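Local atomic coordinates of PhiRv1 phage protein (Mycobacterium tuberculosis, PDB entry 6LG3), a protein that is a bacterial toxin, probably EST12, that activates a RACK1-NLRP3-gasdermin D pyroptosis and interleukin-1 beta immune pathway. Residues Q16-C19 / S20-C24. Residues are numbered along the deposited sequence; the frame is centred on the assembly and turned at random.
Sequences QVVC and SQTGC
Val18 and Cys19 meet Cys24 where helix 4-22 ends and the chain turns off at Gly23. Cys24 SG lies 4.0 Å from Val18 CG1 and 4.3 Å from Cys19 SG, an apolar approach of two thiols and a methyl with no disulfide. Val18 CG1 stands anti to the backbone N (chi1 177°), which places this methyl near Cys24. Ala29 of helix 26-39 touches all three side chains and Pro26 adds to Cys19, making this the better-covered side, turned to helix 26-39. Val18 CG1 also comes within 4.1 Å of Thr22 CG2. Gly23 follows Thr22 with a positive phi (72°), a backbone conformation glycine takes easily, and closes the helix end: its N still donates to Cys19 O at 2.8 Å, and Thr22 N donates to Val18 O at 2.9 Å. Thr22 OG1 accepts from Cys24 N in an ST turn, though the modelled places of Thr22 OG1 and Cys24 SG are both uncertain. A water donates a hydrogen bond to Cys24 O at 2.6 Å and a weak one to Cys19 O, bridging helix end and outgoing chain. Towards Ser20 and Gln21 the contact opens to solvent; here backbone bonds do the holding, with Ser20 N donating to Gln16 O and Gln21 N to Val17 O, while the Gln21 chain reaches Val17 loosely, CD to CG1 at 4.2 Å.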
ATOM      1  N   GLN A  16      -0.006  -7.322  -3.382  1.00 30.73           N
ATOM      2  CA  GLN A  16      -0.623  -8.598  -3.013  1.00 31.40           C
ATOM      3  C   GLN A  16      -2.144  -8.520  -3.057  1.00 31.29           C
ATOM      4  O   GLN A  16      -2.809  -9.465  -3.507  1.00 30.27           O
ATOM      5  CB  GLN A  16      -0.165  -9.035  -1.616  1.00 31.26           C
ATOM      6  CG  GLN A  16       1.300  -9.378  -1.520  1.00 43.49           C
ATOM      7  CD  GLN A  16       1.699  -9.794  -0.109  1.00 60.37           C
ATOM      8  OE1 GLN A  16       2.701  -9.323   0.433  1.00 64.79           O
ATOM      9  NE2 GLN A  16       0.910 -10.680   0.492  1.00 60.51           N
ATOM     10  N   VAL A  17      -2.717  -7.416  -2.570  1.00 34.76           N
ATOM     11  CA  VAL A  17      -4.171  -7.270  -2.575  1.00 35.26           C
ATOM     12  C   VAL A  17      -4.696  -7.254  -4.004  1.00 30.05           C
ATOM     13  O   VAL A  17      -5.696  -7.909  -4.328  1.00 32.52           O
ATOM     14  CB  VAL A  17      -4.591  -5.999  -1.811  1.00 38.21           C
ATOM     15  CG1 VAL A  17      -6.082  -5.710  -2.039  1.00 36.65           C
ATOM     16  CG2 VAL A  17      -4.287  -6.140  -0.325  1.00 35.90           C
ATOM     17  N   VAL A  18      -4.035  -6.491  -4.879  1.00 26.10           N
ATOM     18  CA  VAL A  18      -4.511  -6.387  -6.256  1.00 32.11           C
ATOM     19  C   VAL A  18      -4.428  -7.741  -6.941  1.00 35.66           C
ATOM     20  O   VAL A  18      -5.352  -8.145  -7.665  1.00 31.94           O
ATOM     21  CB  VAL A  18      -3.720  -5.313  -7.026  1.00 28.09           C
ATOM     22  CG1 VAL A  18      -4.168  -5.268  -8.495  1.00 27.59           C
ATOM     23  CG2 VAL A  18      -3.908  -3.945  -6.378  1.00 30.91           C
ATOM     24  N   CYS A  19      -3.328  -8.471  -6.712  1.00 32.54           N
ATOM     25  CA  CYS A  19      -3.183  -9.796  -7.310  1.00 32.10           C
ATOM     26  C   CYS A  19      -4.268 -10.734  -6.814  1.00 34.54           C
ATOM     27  O   CYS A  19      -4.846 -11.502  -7.594  1.00 34.67           O
ATOM     28  CB  CYS A  19      -1.805 -10.374  -6.994  1.00 36.22           C
ATOM     29  SG  CYS A  19      -0.431  -9.561  -7.834  1.00 37.38           S
ATOM     30  N   SER A  20      -4.559 -10.679  -5.514  1.00 29.92           N
ATOM     31  CA  SER A  20      -5.587 -11.545  -4.949  1.00 37.24           C
ATOM     32  C   SER A  20      -6.957 -11.243  -5.542  1.00 40.02           C
ATOM     33  O   SER A  20      -7.721 -12.161  -5.865  1.00 41.98           O
ATOM     34  CB  SER A  20      -5.621 -11.388  -3.429  1.00 45.96           C
ATOM     35  OG  SER A  20      -6.690 -12.130  -2.874  1.00 62.18           O
ATOM     36  N   GLN A  21      -7.292  -9.961  -5.688  1.00 37.91           N
ATOM     37  CA  GLN A  21      -8.633  -9.611  -6.133  1.00 41.77           C
ATOM     38  C   GLN A  21      -8.813  -9.726  -7.636  1.00 40.74           C
ATOM     39  O   GLN A  21      -9.953  -9.844  -8.095  1.00 43.33           O
ATOM     40  CB  GLN A  21      -8.987  -8.192  -5.682  1.00 48.39           C
ATOM     41  CG  GLN A  21      -9.206  -8.076  -4.178  1.00 58.63           C
ATOM     42  CD  GLN A  21      -9.804  -6.747  -3.775  1.00 66.44           C
ATOM     43  OE1 GLN A  21      -9.786  -5.783  -4.544  1.00 71.74           O
ATOM     44  NE2 GLN A  21     -10.352  -6.689  -2.568  1.00 69.59           N
ATOM     45  N   THR A  22      -7.732  -9.687  -8.421  1.00 37.32           N
ATOM     46  CA  THR A  22      -7.870  -9.700  -9.872  1.00 36.88           C
ATOM     47  C   THR A  22      -7.318 -10.951 -10.545  1.00 38.41           C
ATOM     48  O   THR A  22      -7.610 -11.176 -11.723  1.00 37.42           O
ATOM     49  CB  THR A  22      -7.175  -8.477 -10.492  1.00 38.57           C
ATOM     50  OG1 THR A  22      -5.757  -8.618 -10.377  1.00 36.73           O
ATOM     51  CG2 THR A  22      -7.599  -7.197  -9.783  1.00 40.35           C
ATOM     52  N   GLY A  23      -6.529 -11.759  -9.843  1.00 37.84           N
ATOM     53  CA  GLY A  23      -5.848 -12.852 -10.512  1.00 36.65           C
ATOM     54  C   GLY A  23      -4.698 -12.443 -11.407  1.00 35.75           C
ATOM     55  O   GLY A  23      -4.144 -13.297 -12.101  1.00 34.89           O
ATOM     56  N   CYS A  24      -4.319 -11.168 -11.416  1.00 36.21           N
ATOM     57  CA  CYS A  24      -3.252 -10.682 -12.279  1.00 35.39           C
ATOM     58  C   CYS A  24      -1.879 -11.009 -11.682  1.00 35.48           C
ATOM     59  O   CYS A  24      -1.759 -11.505 -10.563  1.00 32.65           O
ATOM     60  CB  CYS A  24      -3.384  -9.174 -12.495  1.00 32.33           C
ATOM     61  SG  CYS A  24      -3.000  -8.197 -11.018  1.00 35.73           S
TER
HETATM   62  O   HOH W   1      -2.283 -13.355  -8.858  1.00 40.89           O